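Local coordinates for monosaccharide-transporting ATPase (Actinobacillus succinogenes, PDB 5DTE), which binds beta-D-allopyranose between its two lobes and probably serves as the periplasmic sugar-binding component of an ABC transporter, at residues I110-D114 with H282-I287; E145-L149 with L245-Y249; K274-I278 with V295-D299. All blocks are in the same frame, centred on the assembly; numbering follows the deposited sequence.

Interactions 1 and 3 belong to one lobe, reach the same parallel sheet and share helix 272-287, whose last turns pack on 110-114 and whose first half faces 295-299. Their centres lie 13 Å apart, and they touch where His-282 CE1 comes 3.9 Å from Tyr-296 CB. Interaction 2 belongs to the other lobe, across the chain's centre, its centre 35 Å from that of interaction 1. It is the buried contact, whereas the other two are only partly buried. The chemistry differs accordingly: interaction 1 is apolar packing without a hydrogen bond, interaction 2 places a carboxylate beside a serine hydroxyl, and interaction 3 joins CH-pi packing to a weak lysine-tyrosine bond.

Interaction 1: residues I110-D114 with H282-I287; sequences IPIID and HALKQI
Pro-111 and Ile-113 meet the last turns of helix 272-287 by apolar packing, and no hydrogen bond crosses between 110-114 and 282-287. The axes of strand 112-114 and helix 282-287 come within 8.4 Å and run roughly antiparallel, at 149°, while the nearest CA pair, Pro-111 and Gln-286, is 5.9 Å apart. Together the segments bury 264 Å².

The hydrocarbon contacts form two patches. In the first, the proline ring lies against the final turn: Pro-111 CB is 3.5 Å from Gln-286 CB, and Pro-111 CG is 3.9 Å from Ile-287 CG1. In the second, Ile-113 uses its longer branch. With CG1 beside the backbone N (chi1 -57°), this branch reaches the preceding turn, placing CG1 4.3 Å from Ala-283 CB and CD1 4.1 Å from His-282 CB. The isoleucine side chain lies roughly perpendicular to that of the histidine, which takes part through its CB while the imidazole is directed elsewhere.

The side-chain amide of Gln-286 adds a polar group to the contact. Gln-286 extends beyond CG, which carries its OE1 alongside the proline, 3.4 Å from Pro-111 CB. The same oxygen stays 3.8 Å from Ile-112 N, too long for a bond, so the amide contributes van der Waals contact here.

Strand 112-115 lies within the parallel sheet between 87-90 and 132-135. Its backbone bonds to Ile-88 and Val-90 along one edge and to Asn-132 and Val-134 along the other. Helix 272-287 packs on one face, where Ala-283 also meets Ala-87 and His-282 meets Val-134. Ile-112 points away from it, and its side chain packs on Phe-102 and Ala-105 of helix 99-105, giving the helix-sheet-helix layering of a Rossmann-like lobe.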
ATOM      1  N   ILE A 110      -1.879 -26.647  -1.518  1.00 24.41           N
ATOM      2  CA  ILE A 110      -2.796 -25.513  -1.489  1.00 23.63           C
ATOM      3  C   ILE A 110      -2.184 -24.308  -2.209  1.00 25.25           C
ATOM      4  O   ILE A 110      -1.148 -23.791  -1.785  1.00 30.73           O
ATOM      5  CB  ILE A 110      -3.132 -25.107  -0.035  1.00 23.56           C
ATOM      6  CG1 ILE A 110      -3.655 -26.308   0.754  1.00 13.95           C
ATOM      7  CG2 ILE A 110      -4.108 -23.917   0.006  1.00 13.74           C
ATOM      8  CD1 ILE A 110      -4.150 -25.957   2.168  1.00 17.95           C
ATOM      9  N   PRO A 111      -2.790 -23.885  -3.326  1.00 26.13           N
ATOM     10  CA  PRO A 111      -2.334 -22.652  -3.978  1.00 31.94           C
ATOM     11  C   PRO A 111      -2.411 -21.444  -3.043  1.00 43.60           C
ATOM     12  O   PRO A 111      -3.263 -21.393  -2.154  1.00 48.13           O
ATOM     13  CB  PRO A 111      -3.298 -22.490  -5.157  1.00 24.65           C
ATOM     14  CG  PRO A 111      -4.153 -23.737  -5.188  1.00 30.37           C
ATOM     15  CD  PRO A 111      -3.563 -24.731  -4.242  1.00 30.69           C
ATOM     16  N   ILE A 112      -1.525 -20.477  -3.246  1.00 43.12           N
ATOM     17  CA  ILE A 112      -1.416 -19.387  -2.310  1.00 13.72           C
ATOM     18  C   ILE A 112      -0.857 -18.141  -2.991  1.00 13.70           C
ATOM     19  O   ILE A 112       0.179 -18.179  -3.647  1.00 19.69           O
ATOM     20  CB  ILE A 112      -0.535 -19.805  -1.100  1.00 43.32           C
ATOM     21  CG1 ILE A 112      -0.432 -18.672  -0.079  1.00 52.68           C
ATOM     22  CG2 ILE A 112       0.852 -20.258  -1.541  1.00 14.08           C
ATOM     23  CD1 ILE A 112       0.172 -19.103   1.246  1.00 47.99           C
ATOM     24  N   ILE A 113      -1.573 -17.039  -2.833  1.00 13.60           N
ATOM     25  CA  ILE A 113      -1.247 -15.779  -3.492  1.00 19.79           C
ATOM     26  C   ILE A 113      -0.701 -14.760  -2.511  1.00 17.72           C
ATOM     27  O   ILE A 113      -1.360 -14.398  -1.542  1.00 14.71           O
ATOM     28  CB  ILE A 113      -2.489 -15.141  -4.193  1.00 16.30           C
ATOM     29  CG1 ILE A 113      -3.097 -16.101  -5.214  1.00 13.24           C
ATOM     30  CG2 ILE A 113      -2.108 -13.836  -4.857  1.00 23.74           C
ATOM     31  CD1 ILE A 113      -2.052 -16.915  -5.996  1.00 13.81           C
ATOM     32  N   ASP A 114       0.501 -14.282  -2.780  1.00 21.44           N
ATOM     33  CA  ASP A 114       1.095 -13.237  -1.973  1.00 26.82           C
ATOM     34  C   ASP A 114       0.584 -11.862  -2.463  1.00 36.15           C
ATOM     35  O   ASP A 114       0.997 -11.369  -3.515  1.00 39.30           O
ATOM     36  CB  ASP A 114       2.621 -13.370  -2.035  1.00 28.45           C
ATOM     37  CG  ASP A 114       3.349 -12.119  -1.594  1.00 36.54           C
ATOM     38  OD1 ASP A 114       2.861 -11.453  -0.662  1.00 39.14           O
ATOM     39  OD2 ASP A 114       4.411 -11.801  -2.188  1.00 33.62           O
ATOM     40  N   HIS A 282      -6.415 -15.473  -9.585  1.00 24.96           N
ATOM     41  CA  HIS A 282      -5.154 -16.194  -9.678  1.00 22.29           C
ATOM     42  C   HIS A 282      -5.165 -17.456  -8.840  1.00 20.06           C
ATOM     43  O   HIS A 282      -4.551 -18.456  -9.204  1.00 34.35           O
ATOM     44  CB  HIS A 282      -3.993 -15.298  -9.240  1.00 26.51           C
ATOM     45  CG  HIS A 282      -3.403 -14.490 -10.351  1.00 30.37           C
ATOM     46  ND1 HIS A 282      -2.163 -13.875 -10.250  1.00 23.20           N
ATOM     47  CD2 HIS A 282      -3.862 -14.190 -11.587  1.00 33.57           C
ATOM     48  CE1 HIS A 282      -1.897 -13.245 -11.373  1.00 30.34           C
ATOM     49  NE2 HIS A 282      -2.912 -13.414 -12.206  1.00 37.20           N
ATOM     50  N   ALA A 283      -5.846 -17.400  -7.705  1.00 14.12           N
ATOM     51  CA  ALA A 283      -6.025 -18.587  -6.876  1.00 18.25           C
ATOM     52  C   ALA A 283      -6.785 -19.655  -7.661  1.00 18.81           C
ATOM     53  O   ALA A 283      -6.354 -20.804  -7.734  1.00 23.45           O
ATOM     54  CB  ALA A 283      -6.765 -18.233  -5.576  1.00 14.24           C
ATOM     55  N   LEU A 284      -7.903 -19.239  -8.262  1.00 16.12           N
ATOM     56  CA  LEU A 284      -8.805 -20.107  -9.014  1.00 17.84           C
ATOM     57  C   LEU A 284      -8.114 -20.820 -10.153  1.00 20.32           C
ATOM     58  O   LEU A 284      -8.406 -21.989 -10.425  1.00 22.05           O
ATOM     59  CB  LEU A 284      -9.984 -19.302  -9.570  1.00 18.34           C
ATOM     60  CG  LEU A 284     -10.948 -18.790  -8.504  1.00 26.81           C
ATOM     61  CD1 LEU A 284     -11.975 -17.856  -9.110  1.00 28.12           C
ATOM     62  CD2 LEU A 284     -11.614 -19.951  -7.793  1.00 24.32           C
ATOM     63  N   LYS A 285      -7.213 -20.106 -10.829  1.00 20.68           N
ATOM     64  CA  LYS A 285      -6.453 -20.691 -11.926  1.00 21.49           C
ATOM     65  C   LYS A 285      -5.572 -21.787 -11.369  1.00 18.73           C
ATOM     66  O   LYS A 285      -5.574 -22.902 -11.869  1.00 25.51           O
ATOM     67  CB  LYS A 285      -5.615 -19.644 -12.657  1.00 17.03           C
ATOM     68  CG  LYS A 285      -6.360 -18.867 -13.756  1.00 17.55           C
ATOM     69  CD  LYS A 285      -5.398 -17.931 -14.523  1.00 26.68           C
ATOM     70  CE  LYS A 285      -6.120 -16.839 -15.315  1.00 26.39           C
ATOM     71  NZ  LYS A 285      -5.322 -15.565 -15.244  1.00 28.13           N
ATOM     72  N   GLN A 286      -4.853 -21.471 -10.301  1.00 19.91           N
ATOM     73  CA  GLN A 286      -3.996 -22.442  -9.646  1.00 19.96           C
ATOM     74  C   GLN A 286      -4.764 -23.603  -8.989  1.00 33.05           C
ATOM     75  O   GLN A 286      -4.190 -24.660  -8.748  1.00 38.80           O
ATOM     76  CB  GLN A 286      -3.124 -21.743  -8.612  1.00 22.57           C
ATOM     77  CG  GLN A 286      -1.775 -21.296  -9.160  1.00 28.78           C
ATOM     78  CD  GLN A 286      -0.703 -21.239  -8.099  1.00 34.51           C
ATOM     79  OE1 GLN A 286      -0.956 -20.882  -6.939  1.00 38.06           O
ATOM     80  NE2 GLN A 286       0.509 -21.610  -8.483  1.00 41.53           N
ATOM     81  N   ILE A 287      -6.049 -23.424  -8.695  1.00 37.15           N
ATOM     82  CA  ILE A 287      -6.863 -24.565  -8.272  1.00 39.50           C
ATOM     83  C   ILE A 287      -7.156 -25.443  -9.486  1.00 36.13           C
ATOM     84  O   ILE A 287      -7.313 -26.660  -9.376  1.00 40.54           O
ATOM     85  CB  ILE A 287      -8.195 -24.140  -7.608  1.00 29.25           C
ATOM     86  CG1 ILE A 287      -7.940 -23.479  -6.254  1.00 17.91           C
ATOM     87  CG2 ILE A 287      -9.135 -25.344  -7.431  1.00 14.51           C
ATOM     88  CD1 ILE A 287      -9.212 -23.060  -5.561  1.00 14.46           C
TER

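Interaction 2: residues E145-L149 with L245-Y249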
ATOM      1  N   GLU A 145       4.309   9.862  -8.009  1.00 20.50           N
ATOM      2  CA  GLU A 145       3.618  10.718  -7.048  1.00 18.88           C
ATOM      3  C   GLU A 145       4.475  11.905  -6.633  1.00 28.41           C
ATOM      4  O   GLU A 145       3.967  13.011  -6.449  1.00 37.33           O
ATOM      5  CB  GLU A 145       3.203   9.925  -5.795  1.00 33.85           C
ATOM      6  CG  GLU A 145       2.636  10.800  -4.645  1.00 27.77           C
ATOM      7  CD  GLU A 145       2.593  10.101  -3.284  1.00 22.43           C
ATOM      8  OE1 GLU A 145       2.436   8.862  -3.212  1.00 26.18           O
ATOM      9  OE2 GLU A 145       2.705  10.801  -2.264  1.00 13.47           O
ATOM     10  N   ALA A 146       5.771  11.681  -6.460  1.00 30.93           N
ATOM     11  CA  ALA A 146       6.656  12.778  -6.084  1.00 34.55           C
ATOM     12  C   ALA A 146       6.772  13.753  -7.245  1.00 19.25           C
ATOM     13  O   ALA A 146       6.705  14.970  -7.076  1.00 10.70           O
ATOM     14  CB  ALA A 146       8.023  12.254  -5.686  1.00 41.31           C
ATOM     15  N   LYS A 147       6.912  13.181  -8.432  1.00 20.72           N
ATOM     16  CA  LYS A 147       7.128  13.943  -9.647  1.00 21.04           C
ATOM     17  C   LYS A 147       6.002  14.926  -9.873  1.00 15.65           C
ATOM     18  O   LYS A 147       6.237  16.041 -10.333  1.00 27.91           O
ATOM     19  CB  LYS A 147       7.270  13.011 -10.852  1.00 20.03           C
ATOM     20  CG  LYS A 147       8.008  13.642 -12.017  1.00 28.64           C
ATOM     21  CD  LYS A 147       8.609  12.593 -12.937  1.00 30.47           C
ATOM     22  CE  LYS A 147       9.239  13.239 -14.157  1.00 25.69           C
ATOM     23  NZ  LYS A 147       9.852  14.551 -13.815  1.00 22.11           N
ATOM     24  N   ASN A 148       4.788  14.518  -9.528  1.00 10.45           N
ATOM     25  CA  ASN A 148       3.607  15.341  -9.737  1.00 10.33           C
ATOM     26  C   ASN A 148       3.582  16.542  -8.790  1.00 24.63           C
ATOM     27  O   ASN A 148       3.241  17.659  -9.186  1.00 30.73           O
ATOM     28  CB  ASN A 148       2.356  14.487  -9.563  1.00 15.52           C
ATOM     29  CG  ASN A 148       1.086  15.211  -9.959  1.00 31.60           C
ATOM     30  OD1 ASN A 148       0.363  15.731  -9.107  1.00 30.62           O
ATOM     31  ND2 ASN A 148       0.794  15.230 -11.259  1.00 39.16           N
ATOM     32  N   LEU A 149       3.967  16.303  -7.541  1.00 24.85           N
ATOM     33  CA  LEU A 149       4.055  17.342  -6.520  1.00 19.69           C
ATOM     34  C   LEU A 149       5.239  18.281  -6.766  1.00 21.57           C
ATOM     35  O   LEU A 149       5.151  19.482  -6.491  1.00 26.20           O
ATOM     36  CB  LEU A 149       4.177  16.699  -5.135  1.00 26.04           C
ATOM     37  CG  LEU A 149       4.464  17.567  -3.904  1.00 23.49           C
ATOM     38  CD1 LEU A 149       3.194  18.271  -3.430  1.00 11.67           C
ATOM     39  CD2 LEU A 149       5.114  16.740  -2.782  1.00 13.89           C
ATOM     40  N   LEU A 245       1.724  21.981  -0.366  1.00 18.11           N
ATOM     41  CA  LEU A 245       0.968  20.981  -1.104  1.00 19.99           C
ATOM     42  C   LEU A 245       1.370  19.571  -0.677  1.00 25.71           C
ATOM     43  O   LEU A 245       2.547  19.269  -0.499  1.00 31.51           O
ATOM     44  CB  LEU A 245       1.160  21.169  -2.607  1.00 15.20           C
ATOM     45  CG  LEU A 245       0.975  22.610  -3.078  1.00 12.34           C
ATOM     46  CD1 LEU A 245       1.185  22.730  -4.598  1.00  7.72           C
ATOM     47  CD2 LEU A 245      -0.386  23.126  -2.648  1.00  7.79           C
ATOM     48  N   VAL A 246       0.371  18.713  -0.521  1.00 28.42           N
ATOM     49  CA  VAL A 246       0.557  17.385   0.037  1.00 25.36           C
ATOM     50  C   VAL A 246       0.198  16.330  -1.022  1.00 19.93           C
ATOM     51  O   VAL A 246      -0.755  16.513  -1.782  1.00  7.44           O
ATOM     52  CB  VAL A 246      -0.302  17.239   1.335  1.00  7.61           C
ATOM     53  CG1 VAL A 246      -0.202  15.845   1.968  1.00  7.60           C
ATOM     54  CG2 VAL A 246       0.088  18.329   2.336  1.00  7.72           C
ATOM     55  N   SER A 247       0.993  15.262  -1.097  1.00  9.76           N
ATOM     56  CA  SER A 247       0.652  14.101  -1.918  1.00 14.95           C
ATOM     57  C   SER A 247       0.521  12.844  -1.050  1.00 27.57           C
ATOM     58  O   SER A 247       1.260  12.667  -0.070  1.00 27.32           O
ATOM     59  CB  SER A 247       1.700  13.884  -3.012  1.00 11.45           C
ATOM     60  OG  SER A 247       2.993  13.797  -2.448  1.00 11.81           O
ATOM     61  N   GLY A 248      -0.426  11.977  -1.411  1.00 22.62           N
ATOM     62  CA  GLY A 248      -0.652  10.743  -0.682  1.00 10.32           C
ATOM     63  C   GLY A 248      -0.593   9.524  -1.572  1.00 14.44           C
ATOM     64  O   GLY A 248      -0.194   9.607  -2.732  1.00 13.02           O
ATOM     65  N   TYR A 249      -1.016   8.385  -1.033  1.00 25.13           N
ATOM     66  CA  TYR A 249      -0.856   7.107  -1.733  1.00 25.57           C
ATOM     67  C   TYR A 249      -1.848   6.072  -1.235  1.00 25.05           C
ATOM     68  O   TYR A 249      -1.799   5.737  -0.059  1.00 29.04           O
ATOM     69  CB  TYR A 249       0.561   6.577  -1.546  1.00 13.69           C
ATOM     70  CG  TYR A 249       0.970   5.521  -2.536  1.00 18.67           C
ATOM     71  CD1 TYR A 249       1.874   5.818  -3.560  1.00 22.67           C
ATOM     72  CD2 TYR A 249       0.465   4.227  -2.458  1.00 19.25           C
ATOM     73  CE1 TYR A 249       2.261   4.856  -4.482  1.00 19.79           C
ATOM     74  CE2 TYR A 249       0.849   3.248  -3.385  1.00 25.79           C
ATOM     75  CZ  TYR A 249       1.753   3.574  -4.389  1.00 25.37           C
ATOM     76  OH  TYR A 249       2.141   2.622  -5.302  1.00 23.23           O
TER
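Leu-245 begins the contact with its CB 3.6 Å from Leu-149 CD1, an apolar pairing one helical turn beyond Glu-145. Its strand, 245-247, is an edge of this lobe's four-stranded parallel sheet, and helix 138-152 packs on it nearly antiparallel, at 166°. Val-246 points away from the helix, as strand alternation requires, and packs on Ile-220. Ser-247 faces the helix again. Its OG sits between its own backbone N and carbonyl carbon (chi1 54°), from where it donates to Glu-145 OE2 at 3.0 Å, using the anti lone pair of that oxygen. The same OG lies 3.6 Å from Leu-149 CD2, so the hydroxyl also packs against a leucine methyl. At Gly-248 the modelled carbonyl stands implausibly close to the glutamate carboxylate, and the relative placement of the two groups is doubtful. Tyr-249 then presents a ring edge, with Glu-145 OE1 in the ring plane. That tyrosine side chain is about 5 Å from the bound allose and touches Arg-174 of the sugar pocket. The buried carboxylate thus lies between Ser-247 and the ring of Tyr-249; the clash at Gly-248 limits what can be concluded, and the clearer evidence is the serine bond beside the leucine packing.

Interaction 3: residues K274-I278 with V295-D299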
ATOM      1  N   LYS A 274      -9.202  -4.180  -7.816  1.00 26.50           N
ATOM      2  CA  LYS A 274      -8.659  -4.896  -8.975  1.00 19.24           C
ATOM      3  C   LYS A 274      -7.540  -5.850  -8.552  1.00 29.09           C
ATOM      4  O   LYS A 274      -7.460  -6.991  -9.022  1.00 23.01           O
ATOM      5  CB  LYS A 274      -8.140  -3.916 -10.015  1.00 14.14           C
ATOM      6  CG  LYS A 274      -7.557  -4.579 -11.272  1.00 25.91           C
ATOM      7  CD  LYS A 274      -7.121  -3.519 -12.315  1.00 34.34           C
ATOM      8  CE  LYS A 274      -6.235  -4.070 -13.451  1.00 27.00           C
ATOM      9  NZ  LYS A 274      -6.914  -5.055 -14.310  1.00 16.25           N
ATOM     10  N   GLN A 275      -6.677  -5.371  -7.660  1.00 30.13           N
ATOM     11  CA  GLN A 275      -5.639  -6.207  -7.075  1.00 31.33           C
ATOM     12  C   GLN A 275      -6.206  -7.499  -6.490  1.00 35.54           C
ATOM     13  O   GLN A 275      -5.920  -8.595  -6.970  1.00 34.35           O
ATOM     14  CB  GLN A 275      -4.902  -5.455  -5.978  1.00 31.18           C
ATOM     15  CG  GLN A 275      -3.909  -4.432  -6.459  1.00 33.43           C
ATOM     16  CD  GLN A 275      -2.939  -4.016  -5.355  1.00 32.51           C
ATOM     17  OE1 GLN A 275      -2.697  -4.757  -4.395  1.00 22.33           O
ATOM     18  NE2 GLN A 275      -2.379  -2.831  -5.494  1.00 36.90           N
ATOM     19  N   VAL A 276      -7.014  -7.363  -5.444  1.00 35.93           N
ATOM     20  CA  VAL A 276      -7.552  -8.526  -4.756  1.00 28.41           C
ATOM     21  C   VAL A 276      -8.489  -9.315  -5.675  1.00 29.21           C
ATOM     22  O   VAL A 276      -8.716 -10.499  -5.464  1.00 28.54           O
ATOM     23  CB  VAL A 276      -8.279  -8.117  -3.470  1.00 19.88           C
ATOM     24  CG1 VAL A 276      -9.492  -7.260  -3.787  1.00 23.17           C
ATOM     25  CG2 VAL A 276      -8.652  -9.343  -2.645  1.00 17.89           C
ATOM     26  N   ALA A 277      -9.012  -8.670  -6.715  1.00 28.26           N
ATOM     27  CA  ALA A 277      -9.783  -9.401  -7.709  1.00 17.19           C
ATOM     28  C   ALA A 277      -8.847 -10.303  -8.483  1.00 20.48           C
ATOM     29  O   ALA A 277      -9.125 -11.489  -8.628  1.00 34.11           O
ATOM     30  CB  ALA A 277     -10.519  -8.470  -8.636  1.00 14.06           C
ATOM     31  N   ILE A 278      -7.728  -9.756  -8.962  1.00 21.30           N
ATOM     32  CA  ILE A 278      -6.720 -10.586  -9.636  1.00 18.23           C
ATOM     33  C   ILE A 278      -6.189 -11.679  -8.701  1.00 15.34           C
ATOM     34  O   ILE A 278      -5.972 -12.802  -9.135  1.00 21.70           O
ATOM     35  CB  ILE A 278      -5.535  -9.751 -10.191  1.00 16.83           C
ATOM     36  CG1 ILE A 278      -5.826  -9.308 -11.627  1.00 26.79           C
ATOM     37  CG2 ILE A 278      -4.260 -10.571 -10.219  1.00 13.98           C
ATOM     38  CD1 ILE A 278      -6.858  -8.201 -11.770  1.00 33.51           C
ATOM     39  N   VAL A 295       4.660 -12.583 -11.003  1.00 38.38           N
ATOM     40  CA  VAL A 295       4.367 -11.216 -10.568  1.00 20.04           C
ATOM     41  C   VAL A 295       3.281 -10.581 -11.430  1.00 14.95           C
ATOM     42  O   VAL A 295       3.265 -10.749 -12.635  1.00 17.30           O
ATOM     43  CB  VAL A 295       5.608 -10.318 -10.627  1.00 19.05           C
ATOM     44  CG1 VAL A 295       5.336  -8.973  -9.935  1.00 24.96           C
ATOM     45  CG2 VAL A 295       6.788 -11.013  -9.997  1.00 22.32           C
ATOM     46  N   TYR A 296       2.365  -9.851 -10.810  1.00 20.59           N
ATOM     47  CA  TYR A 296       1.367  -9.098 -11.560  1.00 16.29           C
ATOM     48  C   TYR A 296       1.219  -7.746 -10.864  1.00 23.75           C
ATOM     49  O   TYR A 296       0.828  -7.654  -9.689  1.00 33.02           O
ATOM     50  CB  TYR A 296       0.034  -9.871 -11.662  1.00 16.94           C
ATOM     51  CG  TYR A 296      -1.139  -9.121 -12.267  1.00 28.82           C
ATOM     52  CD1 TYR A 296      -1.590  -9.401 -13.562  1.00 21.63           C
ATOM     53  CD2 TYR A 296      -1.813  -8.137 -11.535  1.00 43.31           C
ATOM     54  CE1 TYR A 296      -2.672  -8.705 -14.114  1.00 16.63           C
ATOM     55  CE2 TYR A 296      -2.880  -7.439 -12.070  1.00 40.88           C
ATOM     56  CZ  TYR A 296      -3.310  -7.726 -13.352  1.00 37.54           C
ATOM     57  OH  TYR A 296      -4.385  -7.017 -13.842  1.00 47.24           O
ATOM     58  N   TYR A 297       1.586  -6.711 -11.612  1.00 20.88           N
ATOM     59  CA  TYR A 297       1.497  -5.316 -11.209  1.00 16.00           C
ATOM     60  C   TYR A 297       0.303  -4.650 -11.889  1.00 22.89           C
ATOM     61  O   TYR A 297       0.327  -4.446 -13.103  1.00 16.95           O
ATOM     62  CB  TYR A 297       2.764  -4.550 -11.595  1.00 12.93           C
ATOM     63  CG  TYR A 297       4.003  -4.780 -10.757  1.00 12.62           C
ATOM     64  CD1 TYR A 297       3.928  -4.877  -9.376  1.00 16.60           C
ATOM     65  CD2 TYR A 297       5.258  -4.877 -11.355  1.00 13.17           C
ATOM     66  CE1 TYR A 297       5.068  -5.075  -8.607  1.00 16.16           C
ATOM     67  CE2 TYR A 297       6.402  -5.084 -10.598  1.00 20.17           C
ATOM     68  CZ  TYR A 297       6.298  -5.183  -9.221  1.00 20.95           C
ATOM     69  OH  TYR A 297       7.424  -5.371  -8.454  1.00 24.36           O
ATOM     70  N   VAL A 298      -0.726  -4.318 -11.110  1.00 32.73           N
ATOM     71  CA  VAL A 298      -1.818  -3.471 -11.577  1.00 34.11           C
ATOM     72  C   VAL A 298      -1.211  -2.122 -11.962  1.00 37.81           C
ATOM     73  O   VAL A 298      -0.165  -1.739 -11.414  1.00 32.64           O
ATOM     74  CB  VAL A 298      -2.922  -3.323 -10.487  1.00 21.44           C
ATOM     75  CG1 VAL A 298      -3.539  -1.951 -10.489  1.00 23.35           C
ATOM     76  CG2 VAL A 298      -3.993  -4.356 -10.691  1.00 13.44           C
ATOM     77  N   ASP A 299      -1.820  -1.427 -12.923  1.00 37.53           N
ATOM     78  CA  ASP A 299      -1.310  -0.113 -13.321  1.00 41.99           C
ATOM     79  C   ASP A 299      -2.013   1.035 -12.600  1.00 24.16           C
ATOM     80  O   ASP A 299      -3.171   1.335 -12.871  1.00 15.44           O
ATOM     81  CB  ASP A 299      -1.408   0.050 -14.840  1.00 55.55           C
ATOM     82  CG  ASP A 299      -0.453  -0.880 -15.574  1.00 74.26           C
ATOM     83  OD1 ASP A 299       0.691  -1.041 -15.093  1.00 82.09           O
ATOM     84  OD2 ASP A 299      -0.843  -1.456 -16.615  1.00 79.36           O
TER
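Tyr-296 against Ile-278 and Val-298 against Lys-274 are the main pairings, the tyrosine and valine both pointing toward helix 272-287 and having the most surface buried here. Ile-278 crosses the tyrosine at about a right angle and lays its CG2 over one face, 3.9 Å from the ring centroid and 20° off the ring normal, a CH-pi contact offset toward the rim. The other branch works at the phenol end, where Ile-278 CG1 is 3.4 Å from Tyr-296 CZ. The tyrosine ring is brought there because its CG is anti to the backbone N (chi1 173°).

Val-298 meets the helix through a single methyl. CG2 lies 3.6 Å from Lys-274 CE and equally near CG and CD of that lysine, so the lysine chain passes obliquely over this methyl; on its other neighbour, Val-298 CG2 is 4.2 Å from Gln-275 CG. The amide of Gln-275 is engaged separately, with NE2 bonded to the carbonyl oxygen of Gln-270, a residue of the sugar pocket. The weakly bonded strand 295-297 forms one edge of its parallel sheet, and Tyr-296 and Val-298 bond through their backbones to Gly-135.

Lys-274 bends at its last torsion (chi4 64°), bringing NZ within 3.2 Å of Tyr-296 OH in a weak hydrogen bond. The lysine thus combines an apolar stem with a polar end, and the contact as a whole probably depends more on hydrocarbon and ring packing than on that weak bond.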